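3-dehydroshikimate dehydratase (Pseudomonas putida, PDB 5HMQ) converts 3-dehydroshikimate to protocatechuate with the aid of a divalent metal ion, in a dehydratase domain fused to a hydroxyphenylpyruvate dioxygenase-like domain. Local coordinates at residues 603-606 / 607-611; 177-180 / 181-184; 249-252 / 253-257. All blocks are in the same frame, centred on the assembly; numbering follows the deposited sequence.

Contact 1: 603-606 / 607-611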
ATOM      1  N   ILE C 603       5.404 -15.410  29.921  1.00 45.56           N
ATOM      2  CA  ILE C 603       4.627 -14.556  30.809  1.00 46.04           C
ATOM      3  C   ILE C 603       4.094 -15.369  31.981  1.00 47.13           C
ATOM      4  O   ILE C 603       3.934 -16.589  31.908  1.00 49.67           O
ATOM      5  CB  ILE C 603       3.454 -13.857  30.083  1.00 45.83           C
ATOM      6  CG1 ILE C 603       2.346 -14.861  29.768  1.00 49.80           C
ATOM      7  CG2 ILE C 603       3.927 -13.182  28.814  1.00 47.83           C
ATOM      8  CD1 ILE C 603       1.022 -14.216  29.435  1.00 49.33           C
ATOM      9  N   GLN C 604       3.829 -14.662  33.078  1.00 50.08           N
ATOM     10  CA  GLN C 604       3.068 -15.185  34.207  1.00 51.01           C
ATOM     11  C   GLN C 604       1.993 -14.169  34.557  1.00 49.02           C
ATOM     12  O   GLN C 604       2.307 -13.019  34.877  1.00 48.68           O
ATOM     13  CB  GLN C 604       3.966 -15.455  35.416  1.00 52.85           C
ATOM     14  CG  GLN C 604       3.228 -16.052  36.605  1.00 51.35           C
ATOM     15  CD  GLN C 604       4.055 -16.029  37.877  1.00 53.06           C
ATOM     16  OE1 GLN C 604       5.285 -16.056  37.831  1.00 54.41           O
ATOM     17  NE2 GLN C 604       3.382 -15.974  39.019  1.00 50.75           N
ATOM     18  N   ARG C 605       0.733 -14.586  34.490  1.00 49.38           N
ATOM     19  CA  ARG C 605      -0.386 -13.725  34.843  1.00 54.04           C
ATOM     20  C   ARG C 605      -0.799 -14.001  36.281  1.00 56.34           C
ATOM     21  O   ARG C 605      -0.993 -15.160  36.663  1.00 54.14           O
ATOM     22  CB  ARG C 605      -1.562 -13.953  33.892  1.00 53.55           C
ATOM     23  CG  ARG C 605      -1.169 -13.823  32.435  1.00 55.60           C
ATOM     24  CD  ARG C 605      -2.371 -13.878  31.519  1.00 55.06           C
ATOM     25  NE  ARG C 605      -2.751 -12.536  31.099  1.00 56.50           N
ATOM     26  CZ  ARG C 605      -2.497 -12.035  29.896  1.00 53.64           C
ATOM     27  NH1 ARG C 605      -1.872 -12.769  28.991  1.00 52.32           N
ATOM     28  NH2 ARG C 605      -2.869 -10.801  29.597  1.00 56.47           N
ATOM     29  N   LYS C 606      -0.938 -12.940  37.074  1.00 60.80           N
ATOM     30  CA  LYS C 606      -1.273 -13.088  38.481  1.00 60.26           C
ATOM     31  C   LYS C 606      -2.475 -12.233  38.853  1.00 61.28           C
ATOM     32  O   LYS C 606      -2.585 -11.077  38.433  1.00 57.57           O
ATOM     33  CB  LYS C 606      -0.067 -12.734  39.364  1.00 57.04           C
ATOM     34  CG  LYS C 606      -0.356 -12.714  40.853  1.00 62.14           C
ATOM     35  CD  LYS C 606       0.915 -12.482  41.656  1.00 63.55           C
ATOM     36  CE  LYS C 606       0.627 -12.499  43.146  1.00 61.77           C
ATOM     37  NZ  LYS C 606       1.874 -12.328  43.939  1.00 62.12           N
ATOM     38  N   ALA C 607      -3.363 -12.823  39.654  1.00 63.29           N
ATOM     39  CA  ALA C 607      -4.594 -12.195  40.140  1.00 61.33           C
ATOM     40  C   ALA C 607      -5.349 -11.460  39.036  1.00 62.81           C
ATOM     41  O   ALA C 607      -5.735 -10.298  39.174  1.00 61.72           O
ATOM     42  CB  ALA C 607      -4.294 -11.258  41.309  1.00 59.38           C
ATOM     43  N   GLY C 608      -5.568 -12.159  37.924  1.00 62.58           N
ATOM     44  CA  GLY C 608      -6.457 -11.654  36.897  1.00 59.72           C
ATOM     45  C   GLY C 608      -5.912 -10.578  35.986  1.00 59.09           C
ATOM     46  O   GLY C 608      -6.704  -9.905  35.314  1.00 57.50           O
ATOM     47  N   TYR C 609      -4.596 -10.372  35.946  1.00 57.36           N
ATOM     48  CA  TYR C 609      -4.032  -9.436  34.981  1.00 56.90           C
ATOM     49  C   TYR C 609      -4.408  -9.865  33.566  1.00 58.36           C
ATOM     50  O   TYR C 609      -4.260 -11.035  33.199  1.00 55.05           O
ATOM     51  CB  TYR C 609      -2.511  -9.359  35.129  1.00 55.68           C
ATOM     52  CG  TYR C 609      -1.871  -8.331  34.221  1.00 60.46           C
ATOM     53  CD1 TYR C 609      -1.496  -8.662  32.924  1.00 61.30           C
ATOM     54  CD2 TYR C 609      -1.648  -7.030  34.655  1.00 60.65           C
ATOM     55  CE1 TYR C 609      -0.919  -7.732  32.085  1.00 58.08           C
ATOM     56  CE2 TYR C 609      -1.066  -6.089  33.819  1.00 61.07           C
ATOM     57  CZ  TYR C 609      -0.702  -6.449  32.536  1.00 59.08           C
ATOM     58  OH  TYR C 609      -0.122  -5.526  31.696  1.00 59.53           O
ATOM     59  N   ALA C 610      -4.892  -8.910  32.767  1.00 57.36           N
ATOM     60  CA  ALA C 610      -5.455  -9.214  31.461  1.00 55.23           C
ATOM     61  C   ALA C 610      -4.769  -8.525  30.289  1.00 55.81           C
ATOM     62  O   ALA C 610      -5.090  -8.848  29.139  1.00 53.83           O
ATOM     63  CB  ALA C 610      -6.950  -8.862  31.431  1.00 54.40           C
ATOM     64  N   GLY C 611      -3.849  -7.594  30.529  1.00 57.77           N
ATOM     65  CA  GLY C 611      -3.215  -6.855  29.458  1.00 55.79           C
ATOM     66  C   GLY C 611      -2.051  -7.592  28.826  1.00 55.18           C
ATOM     67  O   GLY C 611      -1.892  -8.808  28.961  1.00 53.75           O
TER
HETATM   68  O   HOH W   1      -4.089 -14.636  36.939  1.00 63.23           O
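Arg605 reaches past the turn that follows its strand and lays the edge of its guanidinium group against the backbone carbonyl of Tyr609. The bond from NE to Tyr609 O is 3.0 Å long and almost straight, 172° at the hydrogen; the acceptor lies practically in the guanidinium plane, while NE sits above the plane of the carbonyl. A bend at chi3 (101°) turns the guanidinium out of line with the chain before it. NH1 forms a salt bridge with Asp444, so strand and loop are tied to the residue just before the magnesium ligand His445. The second VOC domain supplies the setting: strand 599-606, which carries the metal ligand Glu601, ends here in a type I' beta turn from Lys606 to Tyr609. Tyr609 N closes it on Lys606 O at 3.3 Å. Both central residues have positive phi, a conformation easy for Gly608 and less usual for Ala607. A water accepts from Gly608 N and donates weakly to Arg605 O. With CG anti to the backbone N (chi1 -176°), the Tyr609 ring is carried toward strand 585-590, where it packs on Leu586, a place suited to a large, mainly apolar group. Lys606 is fully extended, away from the turn, and its amine makes a weak, long ion pair with Glu585.

Contact 2: 177-180 / 181-184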
ATOM      1  N   ASP C 177     -27.015  11.000  18.411  1.00 52.89           N
ATOM      2  CA  ASP C 177     -27.823   9.873  18.855  1.00 51.62           C
ATOM      3  C   ASP C 177     -28.706   9.430  17.697  1.00 52.63           C
ATOM      4  O   ASP C 177     -29.609  10.183  17.298  1.00 54.55           O
ATOM      5  CB  ASP C 177     -28.671  10.266  20.060  1.00 52.53           C
ATOM      6  CG  ASP C 177     -29.308   9.071  20.756  1.00 53.54           C
ATOM      7  OD1 ASP C 177     -29.425   7.993  20.135  1.00 54.87           O
ATOM      8  OD2 ASP C 177     -29.693   9.212  21.936  1.00 54.09           O
ATOM      9  N   PRO C 178     -28.499   8.238  17.132  1.00 51.79           N
ATOM     10  CA  PRO C 178     -29.307   7.799  15.987  1.00 49.46           C
ATOM     11  C   PRO C 178     -30.703   7.326  16.354  1.00 51.58           C
ATOM     12  O   PRO C 178     -31.452   6.921  15.457  1.00 50.12           O
ATOM     13  CB  PRO C 178     -28.476   6.640  15.421  1.00 48.33           C
ATOM     14  CG  PRO C 178     -27.816   6.058  16.628  1.00 49.28           C
ATOM     15  CD  PRO C 178     -27.487   7.236  17.514  1.00 50.37           C
ATOM     16  N   SER C 179     -31.073   7.369  17.636  1.00 50.74           N
ATOM     17  CA  SER C 179     -32.315   6.740  18.076  1.00 53.38           C
ATOM     18  C   SER C 179     -33.540   7.403  17.456  1.00 53.70           C
ATOM     19  O   SER C 179     -34.506   6.721  17.099  1.00 50.81           O
ATOM     20  CB  SER C 179     -32.405   6.779  19.601  1.00 53.65           C
ATOM     21  OG  SER C 179     -33.479   5.983  20.064  1.00 58.01           O
ATOM     22  N   ALA C 180     -33.518   8.729  17.310  1.00 52.00           N
ATOM     23  CA  ALA C 180     -34.665   9.444  16.761  1.00 48.01           C
ATOM     24  C   ALA C 180     -34.919   9.143  15.288  1.00 49.41           C
ATOM     25  O   ALA C 180     -35.917   9.630  14.745  1.00 51.20           O
ATOM     26  CB  ALA C 180     -34.488  10.951  16.951  1.00 49.83           C
ATOM     27  N   ILE C 181     -34.051   8.371  14.628  1.00 47.42           N
ATOM     28  CA  ILE C 181     -34.310   7.998  13.240  1.00 47.82           C
ATOM     29  C   ILE C 181     -35.591   7.181  13.116  1.00 51.33           C
ATOM     30  O   ILE C 181     -36.307   7.290  12.112  1.00 53.19           O
ATOM     31  CB  ILE C 181     -33.097   7.242  12.656  1.00 46.69           C
ATOM     32  CG1 ILE C 181     -31.892   8.174  12.532  1.00 46.52           C
ATOM     33  CG2 ILE C 181     -33.422   6.654  11.292  1.00 48.01           C
ATOM     34  CD1 ILE C 181     -30.596   7.459  12.216  1.00 44.66           C
ATOM     35  N   ARG C 182     -35.922   6.376  14.132  1.00 51.68           N
ATOM     36  CA  ARG C 182     -37.121   5.543  14.047  1.00 52.39           C
ATOM     37  C   ARG C 182     -38.400   6.358  13.896  1.00 52.18           C
ATOM     38  O   ARG C 182     -39.407   5.816  13.427  1.00 54.04           O
ATOM     39  CB  ARG C 182     -37.228   4.583  15.237  1.00 53.67           C
ATOM     40  CG  ARG C 182     -37.087   5.179  16.616  1.00 54.73           C
ATOM     41  CD  ARG C 182     -37.194   4.071  17.658  1.00 54.85           C
ATOM     42  NE  ARG C 182     -36.198   3.016  17.470  1.00 54.22           N
ATOM     43  CZ  ARG C 182     -35.007   2.973  18.057  1.00 55.19           C
ATOM     44  NH1 ARG C 182     -34.632   3.936  18.887  1.00 55.27           N
ATOM     45  NH2 ARG C 182     -34.189   1.958  17.810  1.00 56.50           N
ATOM     46  N   ASP C 183     -38.394   7.636  14.270  1.00 52.50           N
ATOM     47  CA  ASP C 183     -39.592   8.451  14.108  1.00 52.04           C
ATOM     48  C   ASP C 183     -39.728   9.025  12.703  1.00 52.83           C
ATOM     49  O   ASP C 183     -40.728   9.693  12.419  1.00 56.00           O
ATOM     50  CB  ASP C 183     -39.605   9.597  15.124  1.00 52.19           C
ATOM     51  CG  ASP C 183     -39.564   9.109  16.556  1.00 55.25           C
ATOM     52  OD1 ASP C 183     -40.047   7.987  16.818  1.00 54.28           O
ATOM     53  OD2 ASP C 183     -39.057   9.857  17.422  1.00 57.62           O
ATOM     54  N   ILE C 184     -38.752   8.795  11.829  1.00 48.59           N
ATOM     55  CA  ILE C 184     -38.831   9.231  10.437  1.00 48.62           C
ATOM     56  C   ILE C 184     -39.562   8.162   9.634  1.00 48.43           C
ATOM     57  O   ILE C 184     -39.205   6.978   9.718  1.00 48.18           O
ATOM     58  CB  ILE C 184     -37.432   9.500   9.858  1.00 47.81           C
ATOM     59  CG1 ILE C 184     -36.692  10.535  10.705  1.00 48.27           C
ATOM     60  CG2 ILE C 184     -37.531   9.969   8.414  1.00 46.33           C
ATOM     61  CD1 ILE C 184     -35.288  10.826  10.218  1.00 48.18           C
TER
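The guanidinium group of Arg182 presents an edge to Ser179: OG lies in its plane, 2.6 Å from NH1, although the angle there is too poor for a hydrogen bond. The aliphatic part of the arginine passes the Ser179 carbonyl. CG stands between the backbone N and the carbonyl carbon (chi1 51°), which brings Arg182 CG to 3.0 Å from Ser179 O, and a second turn at chi3 (58°) folds the chain back along the backbone. The other flat group, the Asp177 carboxylate, is met from above its plane, 44° out of it, by Ser179 N, which bonds to OD1 at 3.1 Å. This is an Asx turn, and it leads directly into the short 3-10 segment 179-183. There the bonds run from each N to the carbonyl three residues back: Ile181 N to Pro178 O at 3.1 Å, a weak one from Arg182 N to Ser179 O, and Asp183 N to Ala180 O at 3.2 Å. The segment belongs to the TIM-barrel domain, in the connection between helix 168-172 and strand 189-194. Proline suits the position before the 3-10 segment because it has no N-H to offer and its ring restricts phi. Pro178 CB meets Ile181 CD1 at 3.9 Å, the start of an apolar face that continues onto Phe225, Pro228 and Ile229 of helix 222-231. Branched apolar side chains fill this buried side: Ile181 also packs on Tyr147 and Ile189, and Ile184 on Trp151 and Ile189.

Contact 3: 249-252 / 253-257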
ATOM      1  N   ALA C 249      -2.699   4.061  -5.163  1.00 69.83           N
ATOM      2  CA  ALA C 249      -2.567   2.662  -5.528  1.00 66.57           C
ATOM      3  C   ALA C 249      -3.287   1.698  -4.604  1.00 65.03           C
ATOM      4  O   ALA C 249      -2.693   0.729  -4.119  1.00 64.10           O
ATOM      5  N   ALA C 250      -4.564   1.958  -4.356  1.00 62.03           N
ATOM      6  CA  ALA C 250      -5.409   1.091  -3.537  1.00 58.27           C
ATOM      7  C   ALA C 250      -5.927  -0.071  -4.379  1.00 59.09           C
ATOM      8  O   ALA C 250      -6.508   0.158  -5.445  1.00 59.52           O
ATOM      9  CB  ALA C 250      -6.575   1.874  -2.940  1.00 56.12           C
ATOM     10  N   PRO C 251      -5.727  -1.328  -3.950  1.00 58.43           N
ATOM     11  CA  PRO C 251      -6.183  -2.458  -4.771  1.00 56.48           C
ATOM     12  C   PRO C 251      -7.692  -2.455  -4.963  1.00 54.65           C
ATOM     13  O   PRO C 251      -8.464  -2.624  -4.014  1.00 53.00           O
ATOM     14  CB  PRO C 251      -5.723  -3.686  -3.972  1.00 54.73           C
ATOM     15  CG  PRO C 251      -5.601  -3.203  -2.565  1.00 55.36           C
ATOM     16  CD  PRO C 251      -5.193  -1.759  -2.646  1.00 57.20           C
ATOM     17  N   THR C 252      -8.102  -2.243  -6.215  1.00 54.58           N
ATOM     18  CA  THR C 252      -9.513  -2.053  -6.541  1.00 53.73           C
ATOM     19  C   THR C 252     -10.345  -3.276  -6.170  1.00 51.54           C
ATOM     20  O   THR C 252     -11.397  -3.157  -5.530  1.00 54.38           O
ATOM     21  CB  THR C 252      -9.658  -1.735  -8.029  1.00 50.90           C
ATOM     22  OG1 THR C 252      -8.710  -0.723  -8.393  1.00 48.92           O
ATOM     23  CG2 THR C 252     -11.058  -1.225  -8.326  1.00 48.64           C
ATOM     24  N   ARG C 253      -9.891  -4.464  -6.573  1.00 50.85           N
ATOM     25  CA  ARG C 253     -10.704  -5.664  -6.401  1.00 49.97           C
ATOM     26  C   ARG C 253     -10.820  -6.062  -4.935  1.00 51.36           C
ATOM     27  O   ARG C 253     -11.915  -6.391  -4.462  1.00 50.84           O
ATOM     28  CB  ARG C 253     -10.123  -6.809  -7.228  1.00 48.85           C
ATOM     29  CG  ARG C 253     -10.213  -6.569  -8.726  1.00 51.16           C
ATOM     30  CD  ARG C 253     -11.109  -7.592  -9.402  1.00 51.35           C
ATOM     31  NE  ARG C 253     -11.510  -7.156 -10.735  1.00 51.60           N
ATOM     32  CZ  ARG C 253     -12.159  -7.917 -11.609  1.00 54.75           C
ATOM     33  NH1 ARG C 253     -12.478  -9.167 -11.297  1.00 56.21           N
ATOM     34  NH2 ARG C 253     -12.484  -7.429 -12.799  1.00 54.93           N
ATOM     35  N   GLN C 254      -9.707  -6.040  -4.196  1.00 52.23           N
ATOM     36  CA  GLN C 254      -9.763  -6.429  -2.790  1.00 52.67           C
ATOM     37  C   GLN C 254     -10.526  -5.405  -1.961  1.00 48.32           C
ATOM     38  O   GLN C 254     -11.216  -5.772  -1.003  1.00 45.88           O
ATOM     39  CB  GLN C 254      -8.354  -6.641  -2.235  1.00 55.40           C
ATOM     40  CG  GLN C 254      -7.964  -8.109  -2.146  1.00 58.90           C
ATOM     41  CD  GLN C 254      -8.875  -8.895  -1.217  1.00 60.64           C
ATOM     42  OE1 GLN C 254      -9.281  -8.401  -0.162  1.00 60.58           O
ATOM     43  NE2 GLN C 254      -9.216 -10.117  -1.613  1.00 60.50           N
ATOM     44  N   ASN C 255     -10.406  -4.119  -2.300  1.00 46.20           N
ATOM     45  CA  ASN C 255     -11.214  -3.117  -1.614  1.00 48.13           C
ATOM     46  C   ASN C 255     -12.698  -3.359  -1.853  1.00 48.69           C
ATOM     47  O   ASN C 255     -13.511  -3.248  -0.927  1.00 49.49           O
ATOM     48  CB  ASN C 255     -10.818  -1.710  -2.059  1.00 48.17           C
ATOM     49  CG  ASN C 255      -9.557  -1.211  -1.377  1.00 51.45           C
ATOM     50  OD1 ASN C 255      -9.068  -1.822  -0.429  1.00 51.84           O
ATOM     51  ND2 ASN C 255      -9.036  -0.084  -1.848  1.00 53.01           N
ATOM     52  N   ALA C 256     -13.071  -3.687  -3.093  1.00 44.31           N
ATOM     53  CA  ALA C 256     -14.472  -3.970  -3.391  1.00 43.20           C
ATOM     54  C   ALA C 256     -14.949  -5.215  -2.657  1.00 45.57           C
ATOM     55  O   ALA C 256     -16.062  -5.239  -2.117  1.00 46.44           O
ATOM     56  CB  ALA C 256     -14.669  -4.129  -4.898  1.00 40.58           C
ATOM     57  N   ALA C 257     -14.116  -6.258  -2.619  1.00 41.82           N
ATOM     58  CA  ALA C 257     -14.487  -7.473  -1.900  1.00 44.24           C
ATOM     59  C   ALA C 257     -14.608  -7.209  -0.405  1.00 46.11           C
ATOM     60  O   ALA C 257     -15.554  -7.679   0.240  1.00 45.71           O
ATOM     61  CB  ALA C 257     -13.467  -8.579  -2.173  1.00 43.09           C
TER
HETATM   62  O   HOH W   2      -9.209   0.790  -4.556  1.00 51.36           O
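Asn255 folds back over the start of its own helix to meet Ala250 and Pro251. Its amide nitrogen ND2 comes within 3.3 Å of Ala250 CB, and its CB and CG each lie 3.2 Å from Pro251 O. That carbonyl is taken by the backbone instead: Asn255 N donates to Pro251 O at 3.0 Å, with the donor tilted 23° from the carbonyl plane, while ND2 approaches the same oxygen at an angle too poor for a bond. The amide has a water as partner, which accepts from Asn255 ND2 at 2.9 Å and donates weakly to Ala250 O, so side chain and incoming loop are bridged. The torsion that puts CG anti to the carbonyl carbon (chi1 -79°) carries the amide back toward the loop.

Behind this first shell stands the opening turn of helix 252-276. Pro251 occupies the N-cap position; it lacks an N-H, and its fixed phi (-62°) helps to set the chain at the helix entrance. The next bond in the series runs from Ala256 N to Thr252 O, also 3.0 Å. The hydroxyl of Thr252 is hydrogen-bonded to Ser13 O, which ties the first turn to the loop before helix 16-25, and its small branched side chain fits against Ala22.

Farther out, helix 16-25 covers one flank. Ala256 is buried against Ala22 of that helix and against Ala26 just beyond it, where a small methyl suits the fit between alanines, and Arg253 packs on Glu21 and Ala25. The second subunit of the homodimer meets the same end of the helix, with Ala249 of the neighbouring subunit packing on Pro251 and Glu18 of the neighbouring subunit on Arg253. The segment thus joins the loop after barrel strand 238-240, helix 16-25 and the dimer partner.

Along the chain contact 2 comes first, then contact 3, then contact 1. Contacts 2 and 3 both belong to the TIM-barrel domain that carries the dehydratase activity, yet their centres are 33 Å apart: one precedes barrel strand 189-194, which brings the metal ligand Gln193, and the other follows the last strand, 238-240. Contact 1 lies in the dioxygenase-like part, at the end of strand 599-606, with its centre about 43 Å from that of contact 2 and 40 Å from that of contact 3. None touches another. The two fused domains each hold their own magnesium ion, and of the three contacts only contact 3 meets the second subunit.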